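Long-range contact in 3-alpha-hydroxysteroid dehydrogenase (Pseudomonas sp., PDB 2DKN), which catalyses the reversible NAD-dependent oxidation of 3-alpha-hydroxysteroids to 3-oxosteroids, as a Rossmann-fold enzyme probably of the short-chain dehydrogenase family: residues N78-V90 and M127-I140. Sequence-based numbering, arbitrary orientation.
Sequences NSGLVVAVNYFGV and MVEAMLAGDEARAI. With NAI (1,4-dihydronicotinamide adenine dinucleotide), chain C.
With CG anti to the backbone N (chi1 -170°), Tyr87 turns one ring face to Met131, whose CB stands 3.8 Å from the ring centroid, almost on the ring normal. The extended second torsion of Met131 (-178°) carries SD to 3.5 Å from Tyr87 CB, where the sulfur also lies obliquely to the ring, a Met-aromatic contact. A bend at the third torsion turns the methyl CE toward CG2 of Val83, while CG1 of Val83 packs on Met131 SD and on the methyl of Ala139. The ring of Phe88 lies between two partners: Tyr87 CD2 is over one face, and over the opposite one the extended chain of Glu136 runs antiparallel to the phenylalanine side chain. Glu136 CB sits 3.7 Å from the Phe88 centroid, and the carboxylate stacks within 12° of the ring plane; its OE1 reaches 3.6 Å from Ala84 CB and forms a salt bridge with Arg48. In this Rossmann fold, helix 79-102 borders the adenine end of the bound NADH through Val85, whose CG2 lies 3.6 Å from N6A, and it packs here against two successive helices, 126-133 and 136-146, joined by a tight turn. The first ends in a Schellman motif at Gly134, and Asp135 caps the second through Arg138 N; this turn passes the Phe88 ring, with Gly134 CA in plane at its edge. Toward the N-terminal end of helix 79-102, Ile140 CG1 rests 3.8 Å from Gly80 O, where the backbones come close. One water lies in the plane of the Tyr87 ring at its edge, 2.6 Å from OH, and donates to Met131 O. Exchanging Tyr87 for an alanine would probably leave Met131 CB and one face of Phe88 without their aromatic cover and that water without its phenolic partner.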
# COMPACT_ATOMS: atom_id res chain seq x y z
N ASN A 78 8.47 -20.55 20.03
CA ASN A 78 9.44 -19.67 20.67
C ASN A 78 9.83 -18.54 19.73
O ASN A 78 9.48 -18.56 18.55
CB ASN A 78 10.67 -20.45 21.16
CG ASN A 78 11.29 -21.35 20.06
OD1 ASN A 78 11.32 -22.59 20.17
ND2 ASN A 78 11.76 -20.73 19.02
N SER A 79 10.57 -17.56 20.24
CA SER A 79 11.01 -16.42 19.43
C SER A 79 11.92 -16.83 18.29
O SER A 79 11.88 -16.23 17.22
CB SER A 79 11.72 -15.41 20.33
OG SER A 79 10.76 -14.80 21.19
N GLY A 80 12.76 -17.85 18.51
CA GLY A 80 13.67 -18.33 17.47
C GLY A 80 12.90 -18.82 16.25
O GLY A 80 13.29 -18.58 15.10
N LEU A 81 11.78 -19.50 16.50
CA LEU A 81 11.00 -20.07 15.41
C LEU A 81 10.38 -18.95 14.57
O LEU A 81 10.36 -19.03 13.34
CB LEU A 81 9.91 -21.01 15.96
CG LEU A 81 8.95 -21.59 14.92
CD1 LEU A 81 9.73 -22.46 13.91
CD2 LEU A 81 7.85 -22.41 15.62
N VAL A 82 9.89 -17.91 15.25
CA VAL A 82 9.29 -16.74 14.60
C VAL A 82 10.28 -16.12 13.59
O VAL A 82 9.93 -15.88 12.41
CB VAL A 82 8.84 -15.69 15.65
CG1 VAL A 82 8.35 -14.42 14.97
CG2 VAL A 82 7.75 -16.28 16.56
N VAL A 83 11.52 -15.91 14.02
CA VAL A 83 12.54 -15.37 13.14
C VAL A 83 12.87 -16.33 12.00
O VAL A 83 13.01 -15.92 10.85
CB VAL A 83 13.82 -15.02 13.95
CG1 VAL A 83 15.01 -14.82 13.02
CG2 VAL A 83 13.56 -13.78 14.80
N ALA A 84 13.00 -17.61 12.30
CA ALA A 84 13.39 -18.58 11.29
C ALA A 84 12.37 -18.63 10.16
O ALA A 84 12.73 -18.75 8.99
CB ALA A 84 13.52 -19.98 11.93
N VAL A 85 11.09 -18.58 10.51
CA VAL A 85 10.05 -18.69 9.48
C VAL A 85 9.77 -17.33 8.86
O VAL A 85 9.79 -17.19 7.64
CB VAL A 85 8.71 -19.27 10.03
CG1 VAL A 85 7.75 -19.51 8.86
CG2 VAL A 85 8.96 -20.57 10.70
N ASN A 86 9.50 -16.33 9.70
CA ASN A 86 9.02 -15.05 9.17
C ASN A 86 10.07 -14.28 8.39
O ASN A 86 9.72 -13.50 7.48
CB ASN A 86 8.47 -14.15 10.27
CG ASN A 86 7.19 -14.68 10.88
OD1 ASN A 86 6.72 -15.75 10.50
ND2 ASN A 86 6.61 -13.93 11.83
N TYR A 87 11.33 -14.44 8.78
CA TYR A 87 12.40 -13.80 8.03
C TYR A 87 13.07 -14.77 7.05
O TYR A 87 13.01 -14.56 5.83
CB TYR A 87 13.46 -13.15 8.93
CG TYR A 87 14.40 -12.30 8.11
CD1 TYR A 87 14.08 -10.97 7.82
CD2 TYR A 87 15.57 -12.83 7.59
CE1 TYR A 87 14.93 -10.18 7.04
CE2 TYR A 87 16.41 -12.06 6.82
CZ TYR A 87 16.09 -10.75 6.54
OH TYR A 87 16.96 -10.01 5.75
N PHE A 88 13.70 -15.81 7.58
CA PHE A 88 14.53 -16.68 6.76
C PHE A 88 13.75 -17.61 5.84
O PHE A 88 14.22 -17.95 4.75
CB PHE A 88 15.57 -17.42 7.62
CG PHE A 88 16.62 -16.51 8.17
CD1 PHE A 88 17.67 -16.09 7.36
CD2 PHE A 88 16.52 -16.00 9.46
CE1 PHE A 88 18.62 -15.20 7.85
CE2 PHE A 88 17.48 -15.12 9.96
CZ PHE A 88 18.51 -14.73 9.16
N GLY A 89 12.53 -18.01 6.24
CA GLY A 89 11.65 -18.75 5.31
C GLY A 89 11.23 -17.93 4.08
O GLY A 89 10.84 -18.48 3.04
N VAL A 90 11.24 -16.62 4.22
CA VAL A 90 10.98 -15.70 3.12
C VAL A 90 12.27 -15.47 2.34
O VAL A 90 12.33 -15.68 1.11
CB VAL A 90 10.45 -14.34 3.64
CG1 VAL A 90 10.34 -13.33 2.47
CG2 VAL A 90 9.11 -14.53 4.37
N MET A 127 18.06 -8.11 17.10
CA MET A 127 17.81 -9.24 16.20
C MET A 127 17.60 -8.78 14.76
O MET A 127 17.93 -9.51 13.82
CB MET A 127 16.63 -10.07 16.68
CG MET A 127 15.34 -9.28 16.70
SD MET A 127 13.91 -10.35 17.06
CE MET A 127 13.69 -10.00 18.80
N VAL A 128 17.08 -7.56 14.59
CA VAL A 128 16.88 -6.99 13.26
C VAL A 128 18.18 -6.86 12.47
O VAL A 128 18.25 -7.22 11.30
CB VAL A 128 16.14 -5.62 13.34
CG1 VAL A 128 16.20 -4.89 12.00
CG2 VAL A 128 14.71 -5.87 13.76
N GLU A 129 19.22 -6.36 13.11
CA GLU A 129 20.52 -6.26 12.45
C GLU A 129 21.06 -7.62 11.99
O GLU A 129 21.60 -7.77 10.90
CB GLU A 129 21.51 -5.61 13.41
CG GLU A 129 21.14 -4.20 13.80
CD GLU A 129 22.17 -3.61 14.77
OE1 GLU A 129 23.29 -4.17 14.81
OE2 GLU A 129 21.85 -2.63 15.50
N ALA A 130 20.89 -8.63 12.84
CA ALA A 130 21.34 -9.97 12.51
C ALA A 130 20.55 -10.56 11.36
O ALA A 130 21.09 -11.25 10.50
CB ALA A 130 21.25 -10.86 13.75
N MET A 131 19.24 -10.32 11.36
CA MET A 131 18.42 -10.73 10.23
C MET A 131 18.91 -10.10 8.93
O MET A 131 19.12 -10.80 7.95
CB MET A 131 16.95 -10.42 10.48
CG MET A 131 16.31 -11.48 11.36
SD MET A 131 14.56 -11.25 11.68
CE MET A 131 14.60 -10.38 13.25
N LEU A 132 19.09 -8.79 8.93
CA LEU A 132 19.46 -8.09 7.70
C LEU A 132 20.88 -8.48 7.23
O LEU A 132 21.17 -8.45 6.04
CB LEU A 132 19.32 -6.58 7.85
CG LEU A 132 17.88 -6.05 7.92
CD1 LEU A 132 17.93 -4.57 8.30
CD2 LEU A 132 17.20 -6.26 6.58
N ALA A 133 21.73 -8.86 8.18
CA ALA A 133 23.07 -9.42 7.87
C ALA A 133 23.00 -10.87 7.36
O ALA A 133 23.98 -11.40 6.81
CB ALA A 133 23.98 -9.32 9.10
N GLY A 134 21.85 -11.51 7.51
CA GLY A 134 21.68 -12.89 7.05
C GLY A 134 22.26 -13.93 7.99
O GLY A 134 22.37 -15.09 7.62
N ASP A 135 22.59 -13.51 9.22
CA ASP A 135 23.20 -14.41 10.22
C ASP A 135 22.11 -15.07 11.03
O ASP A 135 21.69 -14.55 12.08
CB ASP A 135 24.14 -13.63 11.14
CG ASP A 135 24.97 -14.55 12.04
OD1 ASP A 135 24.59 -15.72 12.23
OD2 ASP A 135 26.00 -14.10 12.57
N GLU A 136 21.62 -16.21 10.53
CA GLU A 136 20.44 -16.81 11.13
C GLU A 136 20.70 -17.29 12.56
O GLU A 136 19.86 -17.10 13.45
CB GLU A 136 19.89 -17.96 10.28
CG GLU A 136 18.65 -18.59 10.92
CD GLU A 136 17.94 -19.57 10.02
OE1 GLU A 136 16.80 -19.96 10.35
OE2 GLU A 136 18.50 -19.91 8.96
N ALA A 137 21.85 -17.91 12.79
CA ALA A 137 22.12 -18.40 14.14
C ALA A 137 22.13 -17.24 15.14
O ALA A 137 21.60 -17.35 16.24
CB ALA A 137 23.46 -19.18 14.18
N ARG A 138 22.75 -16.12 14.75
CA ARG A 138 22.81 -14.96 15.62
C ARG A 138 21.44 -14.34 15.85
O ARG A 138 21.12 -13.92 16.96
CB ARG A 138 23.81 -13.93 15.03
CG ARG A 138 24.07 -12.69 15.88
CD ARG A 138 24.42 -13.01 17.33
NE ARG A 138 24.73 -11.80 18.09
CZ ARG A 138 24.89 -11.77 19.42
NH1 ARG A 138 24.75 -12.88 20.13
NH2 ARG A 138 25.16 -10.63 20.04
N ALA A 139 20.64 -14.25 14.79
CA ALA A 139 19.30 -13.67 14.89
C ALA A 139 18.44 -14.50 15.84
O ALA A 139 17.71 -13.96 16.67
CB ALA A 139 18.65 -13.59 13.49
N ILE A 140 18.51 -15.83 15.71
CA ILE A 140 17.74 -16.72 16.57
C ILE A 140 18.20 -16.58 18.04
O ILE A 140 17.39 -16.51 18.96
CB ILE A 140 17.87 -18.21 16.09
CG1 ILE A 140 17.08 -18.40 14.79
CG2 ILE A 140 17.43 -19.19 17.18
CD1 ILE A 140 17.20 -19.78 14.15
PA NAI C . -2.45 -18.90 8.90
O1A NAI C . -1.88 -19.56 10.09
O2A NAI C . -3.88 -19.15 8.60
O5B NAI C . -1.60 -19.30 7.60
C5B NAI C . -0.21 -19.33 7.63
C4B NAI C . 0.24 -20.58 6.88
O4B NAI C . 1.65 -20.56 6.94
C3B NAI C . -0.25 -21.87 7.52
O3B NAI C . -0.79 -22.76 6.56
C2B NAI C . 1.05 -22.45 8.06
O2B NAI C . 1.08 -23.86 8.12
C1B NAI C . 2.10 -21.87 7.11
N9A NAI C . 3.38 -21.97 7.82
C8A NAI C . 3.70 -21.49 9.08
N7A NAI C . 4.96 -21.90 9.37
C5A NAI C . 5.43 -22.66 8.33
C6A NAI C . 6.63 -23.34 8.10
N6A NAI C . 7.58 -23.49 9.05
N1A NAI C . 6.79 -24.02 6.91
C2A NAI C . 5.79 -24.05 5.97
N3A NAI C . 4.60 -23.38 6.19
C4A NAI C . 4.43 -22.71 7.36
O3 NAI C . -2.13 -17.34 9.11
PN NAI C . -2.43 -16.11 8.11
O1N NAI C . -2.97 -16.55 6.82
O2N NAI C . -3.21 -15.14 8.89
O5D NAI C . -0.93 -15.56 7.93
C5D NAI C . -0.35 -15.40 6.65
C4D NAI C . 0.70 -14.31 6.78
O4D NAI C . 0.03 -13.09 7.11
C3D NAI C . 1.71 -14.56 7.90
O3D NAI C . 2.98 -14.15 7.43
C2D NAI C . 1.28 -13.58 8.98
O2D NAI C . 2.37 -13.16 9.75
C1D NAI C . 0.72 -12.44 8.16
N1N NAI C . -0.20 -11.55 8.92
C2N NAI C . -1.35 -12.06 9.45
C3N NAI C . -2.21 -11.23 10.16
C7N NAI C . -3.51 -11.77 10.69
O7N NAI C . -4.23 -10.91 11.51
N7N NAI C . -3.95 -13.00 10.38
C4N NAI C . -1.90 -9.86 10.32
C5N NAI C . -0.72 -9.35 9.73
C6N NAI C . 0.11 -10.21 9.04
O HOH W 1 19.20 -11.05 4.99